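Local atomic coordinates of cell division GTPase FtsZ, diverged (Clostridium botulinum C, PDB entry 3V3T), a protein that is a diverged member of the tubulin/FtsZ family of cytoskeletal proteins, joining a GTPase-type domain to a C-terminal domain like that of TubZ. Residues Asn18-Leu23 / Ile93-Met98; Leu163-Lys168 / Lys291-Met296; Ser173-Glu178 / Glu234-Glu239. The protein carries 1 engineered substitution. All coordinates share one frame; numbering follows the deposited sequence.

How the contacts relate
From the N terminus, contact 1 comes first: helix 14-26 is laid against strand 91-97, closing a loop of 69 residues within the GTPase-type domain. Contact 2 opens later, on strand 160-165, and closes only at helix 291-306, spanning the C-terminal domain between. Nested inside it, contact 3 joins helix 172-187, which directly follows that strand, to the loop at 234-239. Contacts 2 and 3 are thus neighbours, with centres about 11 Å apart, and the loop 234-239 runs beside the strand of contact 2. Asn176 on the helix of contact 3 packs on Asn18 and Ile19 of contact 1, so helices 14-26 and 172-187 are adjacent.

Contact 1: Asn18-Leu23 / Ile93-Met98; sequences NIVDTL and IFVATM
Val95 points from strand 91-97 toward helix 14-26 and sets its two methyls against two successive helix residues, Ile19 and Val20. Both pairs of side chains meet obliquely. CG1 of Val95 is taken by the isoleucine, 4.0 Å from Ile19 CG2 and 4.1 Å from Ile19 CD1, so that it faces the branch point, with the branch methyl and the end of the longer arm at nearly equal distance. CG2 of Val95 meets Val20 CG2 at 3.8 Å. The valine of the strand has CG1 opposite its own backbone N (chi1 -173°), which spreads the two methyls over both neighbours. Within the helix, Thr22 OG1 bonds back to Asn18 O at 2.9 Å, on the face of that carbonyl opposite to the one used by Thr22 N, and so its hydroxyl is satisfied inside the helix. This is helix-on-sheet packing of the Rossmann-like GTPase domain: Phe94 and Ala96 turn to helix 101-117 on the other face of the sheet, while Val128 and Pro11 extend the apolar layer around Ile19 and Val20. With only branched aliphatic groups touching, all of them buried, the join rests on shape and exclusion of water rather than on directional bonds.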
ATOM      1  N   ASN A  18      -0.711   4.018  12.172  1.00 31.01           N
ATOM      2  CA  ASN A  18       0.233   3.069  12.760  1.00 28.94           C
ATOM      3  C   ASN A  18       1.189   2.515  11.716  1.00 33.19           C
ATOM      4  O   ASN A  18       2.367   2.283  11.993  1.00 36.46           O
ATOM      5  CB  ASN A  18      -0.517   1.939  13.476  1.00 33.63           C
ATOM      6  CG  ASN A  18      -1.203   2.421  14.759  1.00 44.69           C
ATOM      7  OD1 ASN A  18      -0.826   3.452  15.329  1.00 45.43           O
ATOM      8  ND2 ASN A  18      -2.217   1.688  15.205  1.00 43.42           N
ATOM      9  N   ILE A  19       0.678   2.329  10.504  1.00 31.59           N
ATOM     10  CA  ILE A  19       1.492   1.841   9.409  1.00 29.33           C
ATOM     11  C   ILE A  19       2.566   2.845   9.025  1.00 28.29           C
ATOM     12  O   ILE A  19       3.739   2.498   8.881  1.00 29.06           O
ATOM     13  CB  ILE A  19       0.624   1.508   8.193  1.00 32.99           C
ATOM     14  CG1 ILE A  19      -0.178   0.226   8.472  1.00 30.63           C
ATOM     15  CG2 ILE A  19       1.498   1.331   6.957  1.00 33.31           C
ATOM     16  CD1 ILE A  19      -1.306  -0.029   7.502  1.00 21.42           C
ATOM     17  N   VAL A  20       2.171   4.102   8.874  1.00 24.99           N
ATOM     18  CA  VAL A  20       3.125   5.137   8.493  1.00 24.26           C
ATOM     19  C   VAL A  20       4.086   5.477   9.624  1.00 32.24           C
ATOM     20  O   VAL A  20       5.270   5.705   9.386  1.00 41.86           O
ATOM     21  CB  VAL A  20       2.403   6.385   7.942  1.00 28.64           C
ATOM     22  CG1 VAL A  20       3.402   7.504   7.615  1.00 25.72           C
ATOM     23  CG2 VAL A  20       1.642   5.988   6.696  1.00 22.93           C
ATOM     24  N   ASP A  21       3.575   5.496  10.854  1.00 28.43           N
ATOM     25  CA  ASP A  21       4.406   5.690  12.033  1.00 36.77           C
ATOM     26  C   ASP A  21       5.478   4.603  12.104  1.00 40.35           C
ATOM     27  O   ASP A  21       6.636   4.871  12.418  1.00 34.31           O
ATOM     28  CB  ASP A  21       3.530   5.630  13.281  1.00 41.35           C
ATOM     29  CG  ASP A  21       4.181   6.265  14.482  1.00 45.77           C
ATOM     30  OD1 ASP A  21       5.008   7.179  14.289  1.00 50.89           O
ATOM     31  OD2 ASP A  21       3.851   5.860  15.619  1.00 53.68           O
ATOM     32  N   THR A  22       5.090   3.364  11.814  1.00 38.19           N
ATOM     33  CA  THR A  22       6.048   2.258  11.813  1.00 37.41           C
ATOM     34  C   THR A  22       7.104   2.445  10.729  1.00 37.23           C
ATOM     35  O   THR A  22       8.297   2.308  10.985  1.00 43.03           O
ATOM     36  CB  THR A  22       5.344   0.896  11.623  1.00 37.40           C
ATOM     37  OG1 THR A  22       4.565   0.611  12.786  1.00 36.51           O
ATOM     38  CG2 THR A  22       6.362  -0.225  11.418  1.00 33.44           C
ATOM     39  N   LEU A  23       6.666   2.769   9.516  1.00 32.44           N
ATOM     40  CA  LEU A  23       7.609   3.024   8.428  1.00 34.26           C
ATOM     41  C   LEU A  23       8.636   4.103   8.792  1.00 38.05           C
ATOM     42  O   LEU A  23       9.840   3.924   8.588  1.00 35.72           O
ATOM     43  CB  LEU A  23       6.870   3.389   7.140  1.00 29.14           C
ATOM     44  CG  LEU A  23       7.740   3.834   5.960  1.00 35.22           C
ATOM     45  CD1 LEU A  23       8.841   2.815   5.658  1.00 31.89           C
ATOM     46  CD2 LEU A  23       6.876   4.093   4.719  1.00 32.75           C
ATOM     47  N   ILE A  93       0.585   9.145  -1.225  1.00 26.69           N
ATOM     48  CA  ILE A  93       0.078   7.815  -0.943  1.00 19.17           C
ATOM     49  C   ILE A  93      -0.789   7.832   0.291  1.00 23.53           C
ATOM     50  O   ILE A  93      -0.317   8.095   1.397  1.00 29.39           O
ATOM     51  CB  ILE A  93       1.223   6.783  -0.806  1.00 23.76           C
ATOM     52  CG1 ILE A  93       2.123   6.816  -2.055  1.00 25.20           C
ATOM     53  CG2 ILE A  93       0.655   5.358  -0.590  1.00 20.40           C
ATOM     54  CD1 ILE A  93       3.417   5.931  -1.926  1.00 26.19           C
ATOM     55  N   PHE A  94      -2.076   7.589   0.090  1.00 23.60           N
ATOM     56  CA  PHE A  94      -3.001   7.526   1.201  1.00 20.58           C
ATOM     57  C   PHE A  94      -2.911   6.118   1.769  1.00 25.37           C
ATOM     58  O   PHE A  94      -2.668   5.148   1.045  1.00 23.22           O
ATOM     59  CB  PHE A  94      -4.428   7.815   0.723  1.00 20.28           C
ATOM     60  CG  PHE A  94      -4.622   9.209   0.237  1.00 23.68           C
ATOM     61  CD1 PHE A  94      -5.045  10.203   1.107  1.00 28.37           C
ATOM     62  CD2 PHE A  94      -4.358   9.541  -1.087  1.00 28.70           C
ATOM     63  CE1 PHE A  94      -5.205  11.508   0.664  1.00 34.82           C
ATOM     64  CE2 PHE A  94      -4.530  10.831  -1.539  1.00 28.69           C
ATOM     65  CZ  PHE A  94      -4.948  11.823  -0.654  1.00 29.94           C
ATOM     66  N   VAL A  95      -3.116   6.010   3.069  1.00 22.00           N
ATOM     67  CA  VAL A  95      -2.983   4.740   3.752  1.00 23.74           C
ATOM     68  C   VAL A  95      -4.135   4.574   4.719  1.00 23.71           C
ATOM     69  O   VAL A  95      -4.389   5.455   5.544  1.00 28.80           O
ATOM     70  CB  VAL A  95      -1.674   4.701   4.536  1.00 26.47           C
ATOM     71  CG1 VAL A  95      -1.456   3.324   5.102  1.00 24.78           C
ATOM     72  CG2 VAL A  95      -0.496   5.102   3.631  1.00 23.29           C
ATOM     73  N   ALA A  96      -4.854   3.465   4.621  1.00 24.17           N
ATOM     74  CA  ALA A  96      -5.979   3.260   5.523  1.00 24.25           C
ATOM     75  C   ALA A  96      -6.224   1.798   5.856  1.00 21.62           C
ATOM     76  O   ALA A  96      -6.051   0.913   5.012  1.00 27.16           O
ATOM     77  CB  ALA A  96      -7.244   3.865   4.917  1.00 25.60           C
ATOM     78  N   THR A  97      -6.662   1.562   7.082  1.00 25.76           N
ATOM     79  CA  THR A  97      -7.253   0.292   7.464  1.00 28.48           C
ATOM     80  C   THR A  97      -8.692   0.342   6.968  1.00 32.23           C
ATOM     81  O   THR A  97      -9.485   1.174   7.410  1.00 38.04           O
ATOM     82  CB  THR A  97      -7.199   0.094   8.998  1.00 31.57           C
ATOM     83  OG1 THR A  97      -5.832  -0.048   9.391  1.00 36.14           O
ATOM     84  CG2 THR A  97      -7.933  -1.159   9.409  1.00 35.35           C
ATOM     85  N   MET A  98      -9.019  -0.546   6.036  1.00 23.73           N
ATOM     86  CA  MET A  98     -10.274  -0.454   5.312  1.00 25.35           C
ATOM     87  C   MET A  98     -11.481  -0.767   6.165  1.00 30.88           C
ATOM     88  O   MET A  98     -12.602  -0.395   5.813  1.00 37.82           O
ATOM     89  CB  MET A  98     -10.219  -1.326   4.064  1.00 24.40           C
ATOM     90  CG  MET A  98      -9.108  -0.875   3.132  1.00 29.42           C
ATOM     91  SD  MET A  98      -8.792  -1.957   1.726  1.00 26.81           S
ATOM     92  CE  MET A  98     -10.303  -1.814   0.780  1.00 26.61           C
TER

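Contact 2: Leu163-Lys168 / Lys291-Met296; sequences LLDNNK and KTTVQM
The carboxylate of Asp165 is the flat group here: Thr293 CG2 approaches its OD2 obliquely over one face, at 4.2 Å, while Asn167 N comes from the other face to OD1. That second approach is a hydrogen bond of 2.7 Å, 46° out of the carboxylate plane, and makes an Asx turn where strand 160-165 of the Rossmann-like sheet ends. CG of the aspartate stands opposite its backbone N (chi1 -176°), which carries the carboxylate out toward helix 291-306. The turn is tightened by a backbone bond from Lys168 N to Asp165 O. Beyond it, Asn167 OD1 bonds to Ala132 N, and Lys168 NZ is held by the carbonyls of Lys233 and Ser235, tying the chain after the strand to the end of helix 224-233. Thr293 meets Asp165 with its methyl, while its hydroxyl is hydrogen-bonded to Glu239 O, in the loop 234-239, which runs beside the strand. The apolar half of the contact lies two residues back along the strand, where Leu163 and Val294 cross at about a right angle and both also touch Trp146 of helix 136-152. The first turn of the C-terminal helix is thereby packed on the GTPase-type domain. There, one methyl on each side does the touching: Leu163 CD2 lies 3.7 Å from Val294 CG2.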
ATOM      1  N   LEU A 163      -2.269  -3.512  -1.679  1.00 17.82           N
ATOM      2  CA  LEU A 163      -3.391  -4.090  -0.958  1.00 19.08           C
ATOM      3  C   LEU A 163      -2.872  -5.153  -0.010  1.00 18.81           C
ATOM      4  O   LEU A 163      -2.357  -6.195  -0.456  1.00 22.44           O
ATOM      5  CB  LEU A 163      -4.393  -4.717  -1.943  1.00 14.26           C
ATOM      6  CG  LEU A 163      -5.765  -5.083  -1.355  1.00 24.37           C
ATOM      7  CD1 LEU A 163      -6.360  -3.845  -0.681  1.00 22.74           C
ATOM      8  CD2 LEU A 163      -6.752  -5.634  -2.420  1.00 18.54           C
ATOM      9  N   LEU A 164      -3.020  -4.888   1.285  1.00 21.13           N
ATOM     10  CA  LEU A 164      -2.521  -5.773   2.347  1.00 26.18           C
ATOM     11  C   LEU A 164      -3.652  -6.592   2.957  1.00 27.19           C
ATOM     12  O   LEU A 164      -4.812  -6.161   2.952  1.00 19.93           O
ATOM     13  CB  LEU A 164      -1.824  -4.952   3.446  1.00 22.31           C
ATOM     14  CG  LEU A 164      -0.720  -3.992   2.998  1.00 25.69           C
ATOM     15  CD1 LEU A 164      -0.068  -3.305   4.188  1.00 18.28           C
ATOM     16  CD2 LEU A 164       0.338  -4.736   2.190  1.00 30.71           C
ATOM     17  N   ASP A 165      -3.314  -7.759   3.502  1.00 25.50           N
ATOM     18  CA  ASP A 165      -4.322  -8.684   4.005  1.00 26.82           C
ATOM     19  C   ASP A 165      -4.028  -9.144   5.446  1.00 32.80           C
ATOM     20  O   ASP A 165      -3.127  -9.953   5.682  1.00 27.82           O
ATOM     21  CB  ASP A 165      -4.416  -9.893   3.070  1.00 31.20           C
ATOM     22  CG  ASP A 165      -5.519 -10.867   3.460  1.00 39.16           C
ATOM     23  OD1 ASP A 165      -6.117 -10.713   4.552  1.00 40.26           O
ATOM     24  OD2 ASP A 165      -5.785 -11.797   2.662  1.00 41.88           O
ATOM     25  N   ASN A 166      -4.801  -8.633   6.403  1.00 26.29           N
ATOM     26  CA  ASN A 166      -4.616  -9.000   7.798  1.00 31.41           C
ATOM     27  C   ASN A 166      -4.788 -10.493   8.072  1.00 36.88           C
ATOM     28  O   ASN A 166      -4.392 -10.961   9.133  1.00 39.97           O
ATOM     29  CB  ASN A 166      -5.570  -8.227   8.707  1.00 28.19           C
ATOM     30  CG  ASN A 166      -4.973  -6.947   9.228  1.00 41.66           C
ATOM     31  OD1 ASN A 166      -3.758  -6.729   9.157  1.00 44.20           O
ATOM     32  ND2 ASN A 166      -5.826  -6.081   9.760  1.00 49.45           N
ATOM     33  N   ASN A 167      -5.402 -11.236   7.151  1.00 32.38           N
ATOM     34  CA  ASN A 167      -5.506 -12.685   7.347  1.00 41.84           C
ATOM     35  C   ASN A 167      -4.127 -13.346   7.328  1.00 40.64           C
ATOM     36  O   ASN A 167      -3.972 -14.459   7.798  1.00 44.04           O
ATOM     37  CB  ASN A 167      -6.393 -13.352   6.281  1.00 41.51           C
ATOM     38  CG  ASN A 167      -7.881 -13.271   6.595  1.00 45.79           C
ATOM     39  OD1 ASN A 167      -8.336 -13.701   7.660  1.00 44.09           O
ATOM     40  ND2 ASN A 167      -8.655 -12.735   5.647  1.00 39.80           N
ATOM     41  N   LYS A 168      -3.129 -12.670   6.767  1.00 36.90           N
ATOM     42  CA  LYS A 168      -1.850 -13.326   6.467  1.00 32.95           C
ATOM     43  C   LYS A 168      -0.876 -13.370   7.643  1.00 41.91           C
ATOM     44  O   LYS A 168       0.144 -14.057   7.572  1.00 44.77           O
ATOM     45  CB  LYS A 168      -1.172 -12.693   5.243  1.00 31.17           C
ATOM     46  CG  LYS A 168      -1.960 -12.794   3.932  1.00 33.36           C
ATOM     47  CD  LYS A 168      -2.531 -14.190   3.708  1.00 36.18           C
ATOM     48  CE  LYS A 168      -1.462 -15.185   3.282  1.00 29.71           C
ATOM     49  NZ  LYS A 168      -0.764 -14.704   2.059  1.00 36.20           N
ATOM     50  N   LYS A 291      -9.557  -8.194  -7.092  1.00 40.67           N
ATOM     51  CA  LYS A 291     -11.008  -8.245  -6.918  1.00 47.91           C
ATOM     52  C   LYS A 291     -11.504  -9.535  -6.247  1.00 45.01           C
ATOM     53  O   LYS A 291     -12.319  -9.495  -5.325  1.00 37.57           O
ATOM     54  CB  LYS A 291     -11.714  -8.019  -8.264  1.00 58.35           C
ATOM     55  CG  LYS A 291     -11.847  -6.535  -8.642  1.00 64.08           C
ATOM     56  CD  LYS A 291     -11.490  -6.243 -10.105  1.00 62.73           C
ATOM     57  CE  LYS A 291     -11.565  -4.750 -10.403  1.00 52.89           C
ATOM     58  NZ  LYS A 291     -12.962  -4.224 -10.220  1.00 51.82           N
ATOM     59  N   THR A 292     -11.008 -10.674  -6.709  1.00 42.00           N
ATOM     60  CA  THR A 292     -11.379 -11.967  -6.142  1.00 46.32           C
ATOM     61  C   THR A 292     -11.118 -12.050  -4.636  1.00 41.34           C
ATOM     62  O   THR A 292     -11.993 -12.444  -3.879  1.00 47.42           O
ATOM     63  CB  THR A 292     -10.619 -13.120  -6.849  1.00 58.23           C
ATOM     64  OG1 THR A 292     -10.730 -12.954  -8.261  1.00 56.76           O
ATOM     65  CG2 THR A 292     -11.195 -14.484  -6.464  1.00 55.52           C
ATOM     66  N   THR A 293      -9.916 -11.685  -4.199  1.00 35.58           N
ATOM     67  CA  THR A 293      -9.612 -11.746  -2.782  1.00 37.74           C
ATOM     68  C   THR A 293     -10.525 -10.818  -2.002  1.00 42.05           C
ATOM     69  O   THR A 293     -10.987 -11.172  -0.924  1.00 39.90           O
ATOM     70  CB  THR A 293      -8.180 -11.326  -2.486  1.00 33.86           C
ATOM     71  OG1 THR A 293      -7.292 -12.160  -3.217  1.00 35.68           O
ATOM     72  CG2 THR A 293      -7.890 -11.453  -0.983  1.00 31.26           C
ATOM     73  N   VAL A 294     -10.769  -9.623  -2.539  1.00 39.68           N
ATOM     74  CA  VAL A 294     -11.619  -8.655  -1.852  1.00 37.95           C
ATOM     75  C   VAL A 294     -13.045  -9.174  -1.777  1.00 36.50           C
ATOM     76  O   VAL A 294     -13.701  -9.066  -0.750  1.00 40.46           O
ATOM     77  CB  VAL A 294     -11.629  -7.277  -2.565  1.00 35.35           C
ATOM     78  CG1 VAL A 294     -12.696  -6.385  -1.963  1.00 34.96           C
ATOM     79  CG2 VAL A 294     -10.269  -6.611  -2.473  1.00 26.68           C
ATOM     80  N   GLN A 295     -13.523  -9.745  -2.872  1.00 44.18           N
ATOM     81  CA  GLN A 295     -14.912 -10.186  -2.943  1.00 52.72           C
ATOM     82  C   GLN A 295     -15.222 -11.329  -1.978  1.00 53.30           C
ATOM     83  O   GLN A 295     -16.385 -11.578  -1.669  1.00 55.41           O
ATOM     84  CB  GLN A 295     -15.298 -10.555  -4.376  1.00 59.05           C
ATOM     85  CG  GLN A 295     -15.461  -9.337  -5.286  1.00 75.11           C
ATOM     86  CD  GLN A 295     -15.607  -9.701  -6.762  1.00 91.45           C
ATOM     87  OE1 GLN A 295     -15.048  -9.035  -7.642  1.00 89.76           O
ATOM     88  NE2 GLN A 295     -16.367 -10.759  -7.038  1.00 99.62           N
ATOM     89  N   MET A 296     -14.193 -12.018  -1.496  1.00 46.38           N
ATOM     90  CA  MET A 296     -14.417 -13.086  -0.528  1.00 50.07           C
ATOM     91  C   MET A 296     -15.080 -12.533   0.730  1.00 46.71           C
ATOM     92  O   MET A 296     -15.832 -13.230   1.406  1.00 48.67           O
ATOM     93  CB  MET A 296     -13.107 -13.781  -0.163  1.00 55.68           C
ATOM     94  CG  MET A 296     -12.450 -14.503  -1.322  1.00 66.70           C
ATOM     95  SD  MET A 296     -11.246 -15.721  -0.767  1.00110.03           S
ATOM     96  CE  MET A 296     -12.344 -17.096  -0.381  1.00 67.82           C
TER

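Contact 3: Ser173-Glu178 / Glu234-Glu239; sequences SDINKE and ESIFAE
Glu178 and Ile236 are linked by water 1, which donates to Glu178 OE2 at 2.9 Å and accepts from Ile236 N at 3.0 Å. The water approaches the carboxylate tilted well out of its plane, on the face over which Ile236 CG2 also lies, 3.9 Å from Glu178 CD. The same methyl is 3.9 Å from Ile175 CD1, so it fits between two side chains one helical turn apart. Ile236 holds CG1 between its backbone N and carbonyl carbon (chi1 60°), a crowded position that aims the longer arm at the helix backbone: CD1 comes to 3.8 Å from Ile175 O. Ile175 and Ile236 run past each other in opposite directions. The loop is shaped by an ST turn, Phe237 N bonding to Ser235 OG at 3.2 Å, and by backbone bonds of Ile236 to Asp165 and of Ala238 to Leu163, which lay it along strand 160-165. Helix 172-187 probably corresponds to the central helix, H7, that joins the two domains in tubulin and FtsZ, and the contact seats a C-terminal-domain loop on its beginning. Arg169 forms a salt bridge with Glu178 OE1 and bonds to Glu234 O. The contact thus pairs aliphatic packing with a polar side where Arg169 and one bridging water hold Glu178, probably favouring its charged form.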
ATOM      1  N   SER A 173       0.284  -5.689  13.922  1.00 42.72           N
ATOM      2  CA  SER A 173       1.613  -5.109  14.088  1.00 46.39           C
ATOM      3  C   SER A 173       2.656  -5.842  13.234  1.00 45.92           C
ATOM      4  O   SER A 173       3.661  -5.257  12.838  1.00 52.77           O
ATOM      5  CB  SER A 173       2.022  -5.059  15.568  1.00 47.85           C
ATOM      6  OG  SER A 173       2.554  -6.292  16.013  1.00 61.50           O
ATOM      7  N   ASP A 174       2.412  -7.110  12.921  1.00 41.31           N
ATOM      8  CA  ASP A 174       3.335  -7.839  12.052  1.00 43.21           C
ATOM      9  C   ASP A 174       3.140  -7.485  10.582  1.00 41.63           C
ATOM     10  O   ASP A 174       4.101  -7.449   9.805  1.00 44.44           O
ATOM     11  CB  ASP A 174       3.212  -9.346  12.257  1.00 43.64           C
ATOM     12  CG  ASP A 174       3.664  -9.787  13.631  1.00 58.48           C
ATOM     13  OD1 ASP A 174       4.728  -9.308  14.106  1.00 54.72           O
ATOM     14  OD2 ASP A 174       2.949 -10.619  14.234  1.00 69.88           O
ATOM     15  N   ILE A 175       1.898  -7.226  10.191  1.00 39.01           N
ATOM     16  CA  ILE A 175       1.642  -6.759   8.836  1.00 32.55           C
ATOM     17  C   ILE A 175       2.349  -5.425   8.645  1.00 31.22           C
ATOM     18  O   ILE A 175       3.031  -5.203   7.649  1.00 30.13           O
ATOM     19  CB  ILE A 175       0.152  -6.566   8.589  1.00 32.66           C
ATOM     20  CG1 ILE A 175      -0.592  -7.898   8.747  1.00 36.90           C
ATOM     21  CG2 ILE A 175      -0.083  -5.931   7.194  1.00 27.59           C
ATOM     22  CD1 ILE A 175      -0.349  -8.876   7.623  1.00 36.12           C
ATOM     23  N   ASN A 176       2.194  -4.552   9.632  1.00 31.46           N
ATOM     24  CA  ASN A 176       2.711  -3.190   9.573  1.00 36.29           C
ATOM     25  C   ASN A 176       4.221  -3.162   9.469  1.00 38.55           C
ATOM     26  O   ASN A 176       4.779  -2.468   8.629  1.00 37.43           O
ATOM     27  CB  ASN A 176       2.272  -2.413  10.820  1.00 31.69           C
ATOM     28  CG  ASN A 176       0.785  -2.183  10.859  1.00 30.88           C
ATOM     29  OD1 ASN A 176       0.060  -2.629   9.967  1.00 34.31           O
ATOM     30  ND2 ASN A 176       0.314  -1.488  11.884  1.00 33.66           N
ATOM     31  N   LYS A 177       4.877  -3.921  10.340  1.00 33.23           N
ATOM     32  CA  LYS A 177       6.326  -3.950  10.373  1.00 40.70           C
ATOM     33  C   LYS A 177       6.861  -4.505   9.082  1.00 41.90           C
ATOM     34  O   LYS A 177       7.855  -4.012   8.551  1.00 48.16           O
ATOM     35  CB  LYS A 177       6.827  -4.819  11.526  1.00 44.43           C
ATOM     36  CG  LYS A 177       6.656  -4.213  12.904  1.00 59.26           C
ATOM     37  CD  LYS A 177       7.090  -5.217  13.971  1.00 64.48           C
ATOM     38  CE  LYS A 177       6.870  -4.683  15.378  1.00 78.45           C
ATOM     39  NZ  LYS A 177       7.475  -5.586  16.412  1.00 89.25           N
ATOM     40  N   GLU A 178       6.222  -5.560   8.587  1.00 40.72           N
ATOM     41  CA  GLU A 178       6.713  -6.201   7.380  1.00 35.71           C
ATOM     42  C   GLU A 178       6.510  -5.308   6.162  1.00 33.27           C
ATOM     43  O   GLU A 178       7.388  -5.229   5.296  1.00 30.22           O
ATOM     44  CB  GLU A 178       6.061  -7.562   7.165  1.00 37.66           C
ATOM     45  CG  GLU A 178       6.648  -8.298   5.984  1.00 42.05           C
ATOM     46  CD  GLU A 178       6.615  -9.808   6.145  1.00 52.13           C
ATOM     47  OE1 GLU A 178       6.293 -10.307   7.263  1.00 46.70           O
ATOM     48  OE2 GLU A 178       6.919 -10.486   5.138  1.00 51.30           O
ATOM     49  N   GLU A 234       3.201 -16.836   1.689  1.00 42.85           N
ATOM     50  CA  GLU A 234       3.286 -16.162   2.980  1.00 42.23           C
ATOM     51  C   GLU A 234       3.116 -14.654   2.860  1.00 37.62           C
ATOM     52  O   GLU A 234       3.200 -13.933   3.859  1.00 39.98           O
ATOM     53  CB  GLU A 234       4.620 -16.494   3.659  1.00 40.39           C
ATOM     54  CG  GLU A 234       4.743 -17.981   4.022  1.00 45.99           C
ATOM     55  CD  GLU A 234       6.035 -18.314   4.742  1.00 54.66           C
ATOM     56  OE1 GLU A 234       6.963 -17.483   4.717  1.00 56.88           O
ATOM     57  OE2 GLU A 234       6.122 -19.413   5.336  1.00 64.38           O
ATOM     58  N   SER A 235       2.878 -14.177   1.642  1.00 29.21           N
ATOM     59  CA  SER A 235       2.891 -12.732   1.376  1.00 40.08           C
ATOM     60  C   SER A 235       1.856 -11.947   2.186  1.00 38.99           C
ATOM     61  O   SER A 235       0.719 -12.379   2.336  1.00 38.21           O
ATOM     62  CB  SER A 235       2.696 -12.452  -0.117  1.00 33.30           C
ATOM     63  OG  SER A 235       2.780 -11.070  -0.379  1.00 35.18           O
ATOM     64  N   ILE A 236       2.253 -10.788   2.706  1.00 36.00           N
ATOM     65  CA  ILE A 236       1.319  -9.940   3.426  1.00 32.89           C
ATOM     66  C   ILE A 236       0.370  -9.194   2.490  1.00 32.01           C
ATOM     67  O   ILE A 236      -0.641  -8.632   2.941  1.00 29.97           O
ATOM     68  CB  ILE A 236       2.024  -8.908   4.307  1.00 31.11           C
ATOM     69  CG1 ILE A 236       2.917  -7.998   3.455  1.00 29.18           C
ATOM     70  CG2 ILE A 236       2.787  -9.598   5.399  1.00 25.80           C
ATOM     71  CD1 ILE A 236       3.306  -6.721   4.149  1.00 28.81           C
ATOM     72  N   PHE A 237       0.704  -9.173   1.202  1.00 25.06           N
ATOM     73  CA  PHE A 237      -0.178  -8.602   0.172  1.00 24.58           C
ATOM     74  C   PHE A 237      -1.326  -9.524  -0.199  1.00 23.22           C
ATOM     75  O   PHE A 237      -1.164 -10.735  -0.219  1.00 26.91           O
ATOM     76  CB  PHE A 237       0.597  -8.280  -1.102  1.00 25.87           C
ATOM     77  CG  PHE A 237       1.531  -7.125  -0.955  1.00 23.09           C
ATOM     78  CD1 PHE A 237       1.166  -5.865  -1.377  1.00 18.45           C
ATOM     79  CD2 PHE A 237       2.774  -7.295  -0.365  1.00 21.02           C
ATOM     80  CE1 PHE A 237       2.044  -4.779  -1.224  1.00 19.35           C
ATOM     81  CE2 PHE A 237       3.652  -6.213  -0.220  1.00 20.31           C
ATOM     82  CZ  PHE A 237       3.279  -4.964  -0.649  1.00 19.30           C
ATOM     83  N   ALA A 238      -2.485  -8.932  -0.489  1.00 21.54           N
ATOM     84  CA  ALA A 238      -3.652  -9.693  -0.894  1.00 26.53           C
ATOM     85  C   ALA A 238      -3.325 -10.565  -2.100  1.00 28.18           C
ATOM     86  O   ALA A 238      -2.711 -10.113  -3.063  1.00 26.15           O
ATOM     87  CB  ALA A 238      -4.790  -8.763  -1.222  1.00 20.72           C
ATOM     88  N   GLU A 239      -3.762 -11.812  -2.053  1.00 32.03           N
ATOM     89  CA  GLU A 239      -3.489 -12.738  -3.134  1.00 31.28           C
ATOM     90  C   GLU A 239      -4.018 -12.276  -4.500  1.00 31.57           C
ATOM     91  O   GLU A 239      -5.159 -11.835  -4.618  1.00 28.56           O
ATOM     92  CB  GLU A 239      -4.075 -14.106  -2.797  1.00 28.81           C
ATOM     93  CG  GLU A 239      -3.930 -15.116  -3.921  1.00 33.51           C
ATOM     94  CD  GLU A 239      -4.490 -16.470  -3.542  1.00 43.64           C
ATOM     95  OE1 GLU A 239      -5.164 -16.560  -2.496  1.00 49.83           O
ATOM     96  OE2 GLU A 239      -4.256 -17.445  -4.284  1.00 51.00           O
TER
HETATM   97  O   HOH W   1       5.221 -10.549   2.812  1.00 33.68           O